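Local coordinates for protein putative metal-dependent hydrolase (Parabacteroides distasonis ATCC 8503, PDB 3KL7) that probably acts as a hydrolase of unidentified substrate, holding two zinc ions at the edge of a metallo-beta-lactamase fold, at residues K28-T33 / L155-A160; H37-L42 / S55-Y60; I69-E74 / K82-V87; T92-N97 / K102-G107. One frame throughout, in Å; residues are numbered along the deposited sequence. Where two conformers were deposited one is given.

Contact 1 of 4, residues K28-T33 / L155-A160; sequences KELTIT and LRVYIA
Leu30 and Leu155 carry this purely apolar contact, and Val157 and Ile32 extend it along two facing strands. The branch that reaches across is CD2 of Leu30, which lies 3.5 Å from CD2 of Leu155, closer than carbons normally pack, and 3.8 Å from CG2 of Val157. One methyl is thus set against two residues of the opposite strand, and its side chain runs slantwise over both. With CG opposite the backbone N in both leucines (chi1 167° and -173°), their CD2 methyls meet. Further along, CD1 of Ile32 approaches CG1 of Val157 more loosely, at 4.4 Å. Phe152 touches Leu30 and Val157, and Phe179 touches Ile32 and Val157. No hydrogen bond joins the two segments. Arg156 and Glu29 point away from the contact; Arg156 forms a salt bridge with Glu125 and Glu29 one with Lys23. The strands run almost in the same direction, at 16°, with axes 10.4 Å apart. That is the spacing of two sheets packed face to face rather than of neighbours in one sheet: strand 29-36 of one mixed sheet faces strand 155-159 of the other, as in the beta sandwich at the centre of the metallo-beta-lactamase fold.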
# COMPACT_ATOMS: atom_id res chain seq x y z
N LYS A 28 -9.36 -16.54 -10.44
CA LYS A 28 -7.99 -16.55 -10.01
C LYS A 28 -7.87 -16.01 -8.57
O LYS A 28 -8.73 -15.27 -8.09
CB LYS A 28 -7.10 -15.77 -11.01
CG LYS A 28 -6.86 -16.56 -12.36
CD LYS A 28 -5.82 -15.90 -13.25
CE LYS A 28 -5.26 -16.90 -14.32
N GLU A 29 -6.82 -16.44 -7.87
CA GLU A 29 -6.68 -16.12 -6.47
C GLU A 29 -5.60 -15.07 -6.19
O GLU A 29 -4.46 -15.18 -6.67
CB GLU A 29 -6.37 -17.40 -5.68
CG GLU A 29 -6.58 -17.25 -4.18
CD GLU A 29 -6.03 -18.41 -3.38
OE1 GLU A 29 -4.79 -18.60 -3.38
OE2 GLU A 29 -6.83 -19.14 -2.75
N LEU A 30 -5.97 -14.04 -5.42
CA LEU A 30 -5.00 -13.07 -4.86
C LEU A 30 -4.93 -13.25 -3.35
O LEU A 30 -5.94 -13.14 -2.67
CB LEU A 30 -5.42 -11.63 -5.15
CG LEU A 30 -4.63 -10.57 -4.34
CD1 LEU A 30 -3.20 -10.40 -4.93
CD2 LEU A 30 -5.38 -9.22 -4.32
N THR A 31 -3.72 -13.51 -2.84
CA THR A 31 -3.50 -13.60 -1.42
C THR A 31 -2.63 -12.44 -0.94
O THR A 31 -1.53 -12.20 -1.46
CB THR A 31 -2.77 -14.91 -1.04
OG1 THR A 31 -3.57 -16.05 -1.43
CG2 THR A 31 -2.50 -14.94 0.45
N ILE A 32 -3.12 -11.70 0.05
CA ILE A 32 -2.36 -10.65 0.66
C ILE A 32 -1.79 -11.14 2.01
O ILE A 32 -2.53 -11.54 2.89
CB ILE A 32 -3.20 -9.40 0.88
CG1 ILE A 32 -3.85 -8.95 -0.44
CG2 ILE A 32 -2.33 -8.29 1.46
CD1 ILE A 32 -4.72 -7.71 -0.33
N THR A 33 -0.47 -11.12 2.13
CA THR A 33 0.19 -11.53 3.37
C THR A 33 0.59 -10.29 4.13
O THR A 33 1.24 -9.40 3.59
CB THR A 33 1.40 -12.38 3.08
OG1 THR A 33 0.97 -13.62 2.50
CG2 THR A 33 2.22 -12.66 4.39
N LEU A 155 -10.02 -7.04 -9.91
CA LEU A 155 -9.94 -6.79 -8.47
C LEU A 155 -8.99 -5.64 -8.23
O LEU A 155 -7.82 -5.75 -8.55
CB LEU A 155 -9.44 -8.05 -7.74
CG LEU A 155 -9.45 -8.00 -6.23
CD1 LEU A 155 -10.84 -8.15 -5.74
CD2 LEU A 155 -8.58 -9.10 -5.68
N ARG A 156 -9.51 -4.55 -7.66
CA ARG A 156 -8.71 -3.32 -7.45
C ARG A 156 -8.30 -3.14 -6.00
O ARG A 156 -9.12 -3.07 -5.12
CB ARG A 156 -9.48 -2.08 -7.95
CG ARG A 156 -9.63 -2.07 -9.50
CD ARG A 156 -10.71 -1.12 -10.04
NE ARG A 156 -10.54 0.29 -9.65
CZ ARG A 156 -9.57 1.10 -10.09
NH1 ARG A 156 -8.64 0.66 -10.91
NH2 ARG A 156 -9.53 2.36 -9.70
N VAL A 157 -7.00 -3.08 -5.77
CA VAL A 157 -6.43 -2.98 -4.42
C VAL A 157 -5.73 -1.65 -4.34
O VAL A 157 -4.79 -1.39 -5.10
CB VAL A 157 -5.41 -4.10 -4.15
CG1 VAL A 157 -4.82 -4.00 -2.74
CG2 VAL A 157 -6.04 -5.47 -4.39
N TYR A 158 -6.19 -0.79 -3.44
CA TYR A 158 -5.59 0.55 -3.24
C TYR A 158 -4.66 0.51 -2.05
O TYR A 158 -5.09 0.24 -0.93
CB TYR A 158 -6.70 1.59 -3.03
CG TYR A 158 -6.22 2.96 -2.57
CD1 TYR A 158 -5.10 3.55 -3.12
CD2 TYR A 158 -6.93 3.67 -1.62
CE1 TYR A 158 -4.68 4.82 -2.71
CE2 TYR A 158 -6.50 4.94 -1.19
CZ TYR A 158 -5.37 5.51 -1.74
OH TYR A 158 -4.95 6.76 -1.33
N ILE A 159 -3.38 0.73 -2.29
CA ILE A 159 -2.40 0.86 -1.21
C ILE A 159 -2.01 2.36 -1.10
O ILE A 159 -1.33 2.90 -1.95
CB ILE A 159 -1.15 -0.01 -1.48
CG1 ILE A 159 -1.57 -1.52 -1.56
CG2 ILE A 159 -0.06 0.23 -0.37
CD1 ILE A 159 -0.58 -2.39 -2.22
N ALA A 160 -2.49 3.03 -0.05
CA ALA A 160 -2.38 4.49 0.03
C ALA A 160 -0.96 4.97 0.27
O ALA A 160 -0.62 6.07 -0.10
CB ALA A 160 -3.32 5.05 1.09

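Contact 2 of 4, residues H37-L42 / S55-Y60; sequences HGSLML and SEYADY
Ser39 OG sits at the edge of the Tyr57 ring, near its plane and 3.7 Å from CD2 of Tyr57, while the serine hydroxyl is hydrogen-bonded to the carbonyl O of Asp52. The second tyrosine packs on the same serine: OH of Tyr60 lies 3.7 Å from CB of Ser39, and its weak hydrogen bond is with N of Val54. Tyr57 also passes His37. Its hydroxyl lies over one face of the imidazole, with OH 3.4 Å from CD2 of His37, and its ring slants against CB of His37, whose distance to CE2 of Tyr57 is 3.6 Å. The two rings are turned 47° to each other with centroids 5.6 Å apart, an oblique meeting. Both imidazole nitrogens are hydrogen-bonded, ND1 to the terminal carboxylate of Gln235 and NE2 to OD2 of the zinc ligand Asp77. These two bonds fix the ring's rotation and make His37 a second-shell residue, probably helping to position Asp77. The segment 37-42 leads into strand 39-44, next to strands 29-36 and 47-51. The loop 55-60 is laid against Lys36 and Ile35 of strand 29-36, while Ser55 and Tyr60 rest on Ala83 of helix 81-87.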
# COMPACT_ATOMS: atom_id res chain seq x y z
N HIS A 37 3.33 -2.87 9.65
CA HIS A 37 3.42 -1.46 9.28
C HIS A 37 2.80 -1.24 7.83
O HIS A 37 1.62 -1.50 7.64
CB HIS A 37 4.92 -1.03 9.36
CG HIS A 37 5.13 0.43 9.63
ND1 HIS A 37 4.58 1.06 10.72
CD2 HIS A 37 5.85 1.37 8.97
CE1 HIS A 37 4.93 2.34 10.71
NE2 HIS A 37 5.71 2.55 9.66
N GLY A 38 3.59 -0.76 6.86
CA GLY A 38 3.09 -0.59 5.46
C GLY A 38 3.58 -1.70 4.51
O GLY A 38 3.43 -1.60 3.31
N SER A 39 4.16 -2.76 5.09
CA SER A 39 4.81 -3.80 4.31
C SER A 39 3.87 -4.97 4.06
O SER A 39 3.32 -5.57 5.01
CB SER A 39 6.09 -4.29 5.04
OG SER A 39 7.03 -3.25 5.14
N LEU A 40 3.70 -5.30 2.78
CA LEU A 40 2.77 -6.34 2.36
C LEU A 40 3.41 -7.21 1.28
O LEU A 40 4.21 -6.73 0.48
CB LEU A 40 1.48 -5.71 1.77
CG LEU A 40 0.74 -4.65 2.61
CD1 LEU A 40 -0.40 -3.99 1.79
CD2 LEU A 40 0.19 -5.26 3.93
N MSE A 41 3.09 -8.50 1.28
CA MSE A 41 3.42 -9.36 0.13
C MSE A 41 2.12 -9.73 -0.53
O MSE A 41 1.18 -10.13 0.15
CB MSE A 41 4.16 -10.61 0.57
CG MSE A 41 4.49 -11.57 -0.56
SE MSE A 41 5.53 -13.07 -0.01
CE MSE A 41 4.46 -13.66 1.48
N LEU A 42 2.07 -9.61 -1.85
CA LEU A 42 0.88 -9.99 -2.62
C LEU A 42 1.23 -11.14 -3.51
O LEU A 42 2.22 -11.09 -4.21
CB LEU A 42 0.40 -8.81 -3.47
CG LEU A 42 -0.50 -7.77 -2.80
CD1 LEU A 42 0.23 -7.01 -1.77
CD2 LEU A 42 -1.05 -6.82 -3.87
N SER A 55 13.50 -4.74 6.20
CA SER A 55 14.15 -5.88 6.88
C SER A 55 13.93 -5.93 8.39
O SER A 55 14.06 -6.98 9.00
CB SER A 55 15.65 -5.90 6.57
OG SER A 55 16.25 -4.69 6.91
N GLU A 56 13.60 -4.80 8.99
CA GLU A 56 13.33 -4.74 10.41
C GLU A 56 12.08 -5.56 10.79
O GLU A 56 11.94 -6.00 11.92
CB GLU A 56 13.15 -3.29 10.84
CG GLU A 56 13.27 -3.05 12.34
CD GLU A 56 12.41 -1.86 12.81
OE1 GLU A 56 12.01 -1.03 11.94
OE2 GLU A 56 12.13 -1.77 14.04
N TYR A 57 11.16 -5.76 9.82
CA TYR A 57 9.89 -6.46 10.08
C TYR A 57 9.89 -7.93 9.67
O TYR A 57 9.01 -8.67 10.07
CB TYR A 57 8.72 -5.74 9.37
CG TYR A 57 8.68 -4.24 9.61
CD1 TYR A 57 8.88 -3.72 10.88
CD2 TYR A 57 8.43 -3.36 8.57
CE1 TYR A 57 8.84 -2.36 11.10
CE2 TYR A 57 8.39 -1.97 8.79
CZ TYR A 57 8.60 -1.49 10.04
OH TYR A 57 8.57 -0.13 10.27
N ALA A 58 10.88 -8.35 8.89
CA ALA A 58 10.93 -9.74 8.44
C ALA A 58 12.30 -10.15 7.91
O ALA A 58 13.10 -9.31 7.47
CB ALA A 58 9.89 -9.98 7.38
N ASP A 59 12.56 -11.44 7.95
CA ASP A 59 13.70 -11.96 7.31
C ASP A 59 13.33 -12.25 5.85
O ASP A 59 12.82 -13.31 5.54
CB ASP A 59 14.18 -13.22 8.01
CG ASP A 59 15.46 -13.76 7.40
OD1 ASP A 59 15.95 -13.17 6.39
OD2 ASP A 59 15.97 -14.79 7.92
N TYR A 60 13.60 -11.28 4.97
CA TYR A 60 13.16 -11.36 3.55
C TYR A 60 13.91 -12.41 2.71
O TYR A 60 13.56 -12.62 1.57
CB TYR A 60 13.22 -9.97 2.88
CG TYR A 60 12.02 -9.10 3.20
CD1 TYR A 60 11.95 -8.36 4.37
CD2 TYR A 60 10.94 -9.03 2.34
CE1 TYR A 60 10.86 -7.59 4.66
CE2 TYR A 60 9.86 -8.28 2.62
CZ TYR A 60 9.81 -7.55 3.78
OH TYR A 60 8.68 -6.77 4.06

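Contact 3 of 4, residues I69-E74 / K82-V87; sequences ILITHE and KAIQAV. With ZN (zinc ion), chain C.
CD1 of Ile69 touches two residues of the helix, 4.0 Å from CG2 of Ile84 and 4.1 Å from CG1 of Val87. Its side chain crosses that of Ile84 at a slant but slides past Val87 in the opposite direction. Val87 presents this methyl because CG1 is set between its backbone N and carbonyl carbon (chi1 69°). Further along, CD1 of Ile71 approaches CD1 of Ile84 at 4.4 Å. Ile94 and Leu104 also touch Ile84, so the helix is seated on strand 93-96 and helix 98-104 as well. The strand and helix run nearly antiparallel, at 167°, and belong to the beta-alpha-beta unit of strand 68-71, helix 81-87 and strand 93-96. Between them the chain carries the HxHxDH metal-binding motif of the metallo-beta-lactamase superfamily, which begins at His73. NE2 of His73 binds a zinc ion at 2.3 Å, and water 1 is bound to the same metal at 2.0 Å; His75, His140 and Asp162 are further ligands. The other ring nitrogen, ND1 of His73, donates to OG1 of Thr72 at 3.0 Å, with the acceptor 18° out of the ring plane. Thr72 OG1 is in turn hydrogen-bonded to Asp52 OD2.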
# COMPACT_ATOMS: atom_id res chain seq x y z
N ILE A 69 8.71 -5.36 -7.06
CA ILE A 69 8.82 -4.61 -5.80
C ILE A 69 8.27 -3.21 -6.01
O ILE A 69 8.73 -2.47 -6.88
CB ILE A 69 10.30 -4.54 -5.29
CG1 ILE A 69 10.87 -5.97 -5.10
CG2 ILE A 69 10.39 -3.68 -3.93
CD1 ILE A 69 12.35 -6.03 -4.84
N LEU A 70 7.27 -2.87 -5.21
CA LEU A 70 6.63 -1.56 -5.25
C LEU A 70 7.13 -0.71 -4.08
O LEU A 70 7.00 -1.12 -2.93
CB LEU A 70 5.12 -1.73 -5.07
CG LEU A 70 4.20 -1.58 -6.24
CD1 LEU A 70 4.46 -0.25 -6.98
CD2 LEU A 70 4.36 -2.76 -7.16
N ILE A 71 7.67 0.46 -4.36
CA ILE A 71 7.99 1.41 -3.29
C ILE A 71 7.09 2.65 -3.36
O ILE A 71 7.02 3.31 -4.41
CB ILE A 71 9.45 1.89 -3.36
CG1 ILE A 71 10.39 0.70 -3.43
CG2 ILE A 71 9.77 2.77 -2.13
CD1 ILE A 71 10.15 -0.35 -2.35
N THR A 72 6.41 2.95 -2.26
CA THR A 72 5.52 4.15 -2.19
C THR A 72 6.33 5.46 -2.00
O THR A 72 6.04 6.48 -2.65
CB THR A 72 4.53 4.04 -1.03
OG1 THR A 72 5.25 3.86 0.20
CG2 THR A 72 3.56 2.87 -1.25
N HIS A 73 7.32 5.44 -1.10
CA HIS A 73 8.17 6.62 -0.89
C HIS A 73 9.43 6.26 -0.13
O HIS A 73 9.60 5.12 0.29
CB HIS A 73 7.40 7.76 -0.19
CG HIS A 73 6.96 7.45 1.21
ND1 HIS A 73 6.06 6.45 1.51
CD2 HIS A 73 7.28 8.04 2.39
CE1 HIS A 73 5.86 6.42 2.82
NE2 HIS A 73 6.59 7.37 3.38
N GLU A 74 10.29 7.27 0.07
CA GLU A 74 11.71 7.07 0.39
C GLU A 74 12.06 6.89 1.88
O GLU A 74 13.18 6.54 2.20
CB GLU A 74 12.51 8.26 -0.15
CG GLU A 74 12.39 9.51 0.70
CD GLU A 74 12.68 10.77 -0.07
OE1 GLU A 74 11.77 11.27 -0.78
OE2 GLU A 74 13.82 11.28 0.04
N LYS A 82 18.52 -3.25 1.84
CA LYS A 82 18.94 -4.55 2.37
C LYS A 82 17.81 -5.57 2.14
O LYS A 82 18.04 -6.67 1.65
CB LYS A 82 19.27 -4.43 3.88
CG LYS A 82 19.71 -5.75 4.57
N ALA A 83 16.59 -5.16 2.48
CA ALA A 83 15.41 -5.99 2.28
C ALA A 83 15.20 -6.27 0.77
O ALA A 83 14.85 -7.39 0.37
CB ALA A 83 14.19 -5.32 2.89
N ILE A 84 15.43 -5.24 -0.05
CA ILE A 84 15.29 -5.37 -1.50
C ILE A 84 16.28 -6.40 -2.05
O ILE A 84 15.91 -7.24 -2.87
CB ILE A 84 15.46 -3.99 -2.22
CG1 ILE A 84 14.22 -3.12 -1.97
CG2 ILE A 84 15.68 -4.19 -3.73
CD1 ILE A 84 14.32 -1.72 -2.49
N GLN A 85 17.53 -6.33 -1.59
CA GLN A 85 18.56 -7.30 -2.00
C GLN A 85 18.19 -8.71 -1.60
O GLN A 85 18.42 -9.67 -2.35
CB GLN A 85 19.91 -6.96 -1.36
CG GLN A 85 20.61 -5.75 -1.95
CD GLN A 85 21.95 -5.49 -1.28
OE1 GLN A 85 22.92 -6.21 -1.52
NE2 GLN A 85 22.01 -4.44 -0.44
N ALA A 86 17.63 -8.85 -0.40
CA ALA A 86 17.39 -10.15 0.17
C ALA A 86 16.29 -10.89 -0.59
O ALA A 86 16.25 -12.12 -0.56
CB ALA A 86 17.02 -10.01 1.65
N VAL A 87 15.42 -10.15 -1.27
CA VAL A 87 14.27 -10.75 -1.90
C VAL A 87 14.25 -10.65 -3.44
O VAL A 87 13.40 -11.27 -4.09
CB VAL A 87 12.95 -10.14 -1.35
CG1 VAL A 87 12.79 -8.68 -1.80
CG2 VAL A 87 11.73 -10.98 -1.78
ZN ZN C . 6.51 8.22 5.51
O HOH W 1 7.40 6.77 6.64

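Contact 4 of 4, residues T92-N97 / K102-G107; sequences TEIIAN and KKLGKG
Ile94 points from its strand into the bend formed by the helix end and the residues after it, and its two branches meet different partners. The CG1 branch carries CD1 to the aliphatic chain of Lys106, 3.6 Å from CE and 3.9 Å from CG of that residue. The lysine is extended beyond CG and crosses the isoleucine at a slant, packing its carbons against it, while NZ continues to a salt bridge with Glu88. The other branch, CG2 of Ile94, lies 4.1 Å from CD1 of Leu104, again with the side chains crossing obliquely. CG2 faces the helix because it stands opposite the backbone N, with CG1 opposite the carbonyl carbon (chi1 -61°). These elements form a beta-alpha-beta unit: strand 93-96, helix 98-104 and strand 108-109. Asn97 is the N-cap of that helix, and Gly105, with positive phi (86°), is the first residue beyond its end. Gly107 then comes close to the strand, its CA 3.4 Å from the carbonyl O of Ile94 and 3.9 Å from CB of Ile94, a closeness that its lack of a side chain permits. Gln101 NE2 is hydrogen-bonded to O of Gly107, and beyond it Lys108 pairs with Ile94 through backbone hydrogen bonds.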
# COMPACT_ATOMS: atom_id res chain seq x y z
N THR A 92 13.59 -9.21 -11.47
CA THR A 92 12.66 -8.43 -10.67
C THR A 92 12.50 -7.01 -11.26
O THR A 92 13.46 -6.40 -11.60
CB THR A 92 13.17 -8.27 -9.22
OG1 THR A 92 13.20 -9.54 -8.58
CG2 THR A 92 12.27 -7.34 -8.44
N GLU A 93 11.27 -6.53 -11.36
CA GLU A 93 11.03 -5.13 -11.77
C GLU A 93 10.64 -4.32 -10.54
O GLU A 93 9.66 -4.64 -9.86
CB GLU A 93 9.92 -5.03 -12.83
CG GLU A 93 9.67 -3.57 -13.37
CD GLU A 93 10.79 -3.07 -14.32
OE1 GLU A 93 10.71 -3.36 -15.54
OE2 GLU A 93 11.73 -2.38 -13.84
N ILE A 94 11.42 -3.28 -10.26
CA ILE A 94 11.13 -2.36 -9.15
C ILE A 94 10.33 -1.17 -9.72
O ILE A 94 10.75 -0.55 -10.68
CB ILE A 94 12.44 -1.85 -8.50
CG1 ILE A 94 13.24 -3.04 -7.94
CG2 ILE A 94 12.15 -0.81 -7.39
CD1 ILE A 94 14.65 -2.67 -7.45
N ILE A 95 9.15 -0.89 -9.13
CA ILE A 95 8.33 0.28 -9.52
C ILE A 95 8.27 1.23 -8.31
O ILE A 95 7.86 0.83 -7.23
CB ILE A 95 6.85 -0.13 -9.94
CG1 ILE A 95 6.84 -0.91 -11.27
CG2 ILE A 95 5.99 1.12 -10.16
CD1 ILE A 95 7.46 -2.29 -11.20
N ALA A 96 8.67 2.50 -8.50
CA ALA A 96 8.86 3.41 -7.34
C ALA A 96 8.57 4.87 -7.69
O ALA A 96 8.47 5.23 -8.86
CB ALA A 96 10.28 3.27 -6.80
N ASN A 97 8.43 5.71 -6.67
CA ASN A 97 8.37 7.14 -6.89
C ASN A 97 9.76 7.62 -7.26
O ASN A 97 10.72 6.90 -7.07
CB ASN A 97 7.82 7.89 -5.65
CG ASN A 97 8.77 7.86 -4.46
OD1 ASN A 97 9.47 6.87 -4.23
ND2 ASN A 97 8.81 8.97 -3.68
N LYS A 102 15.79 7.14 -7.47
CA LYS A 102 17.09 7.82 -7.47
C LYS A 102 18.02 7.23 -6.42
O LYS A 102 19.19 6.95 -6.70
CB LYS A 102 16.91 9.32 -7.22
CG LYS A 102 17.18 10.21 -8.43
CD LYS A 102 18.67 10.26 -8.77
CE LYS A 102 19.01 9.30 -9.90
NZ LYS A 102 18.58 9.83 -11.24
N LYS A 103 17.50 7.08 -5.20
CA LYS A 103 18.29 6.55 -4.08
C LYS A 103 18.71 5.12 -4.34
O LYS A 103 19.74 4.70 -3.88
CB LYS A 103 17.49 6.64 -2.76
CG LYS A 103 17.28 8.09 -2.23
CD LYS A 103 16.52 8.14 -0.90
CE LYS A 103 17.47 8.03 0.31
NZ LYS A 103 18.33 9.26 0.48
N LEU A 104 17.90 4.37 -5.07
CA LEU A 104 18.23 2.98 -5.37
C LEU A 104 19.19 2.88 -6.49
O LEU A 104 20.07 2.04 -6.48
CB LEU A 104 16.96 2.18 -5.72
CG LEU A 104 16.19 1.63 -4.52
CD1 LEU A 104 14.87 1.02 -4.98
CD2 LEU A 104 17.05 0.60 -3.73
N GLY A 105 19.02 3.74 -7.49
CA GLY A 105 19.87 3.71 -8.69
C GLY A 105 19.36 2.72 -9.73
O GLY A 105 20.06 2.39 -10.68
N LYS A 106 18.13 2.24 -9.53
CA LYS A 106 17.51 1.31 -10.47
C LYS A 106 16.01 1.32 -10.27
O LYS A 106 15.51 1.81 -9.26
CB LYS A 106 18.07 -0.12 -10.29
CG LYS A 106 17.74 -0.78 -8.95
CD LYS A 106 18.64 -2.05 -8.65
CE LYS A 106 18.26 -2.71 -7.29
NZ LYS A 106 19.28 -3.67 -6.79
N GLY A 107 15.29 0.77 -11.23
CA GLY A 107 13.86 0.68 -11.14
C GLY A 107 13.15 1.68 -12.03
O GLY A 107 13.77 2.60 -12.57

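All four contacts reach one mixed sheet, in which strands 29-36, 39-44, 47-51, 68-71 and 93-96 lie in succession. Contact 1 joins that sheet to the second one, and along the chain it encloses the other three, which follow in series. Contacts 2 and 3 have centres about 9 Å apart and touch where loop 55-60 meets helix 81-87; contacts 3 and 4, about 8 Å apart, lie on neighbouring strands 68-71 and 93-96, which are hydrogen-bonded to each other. Contacts 1 and 4 are the most distant pair, with centres about 21 Å apart. Contact 1 lies between the sheets, away from the metal, whereas the segments of contacts 2 and 3 include second-shell His37 and zinc ligand His73.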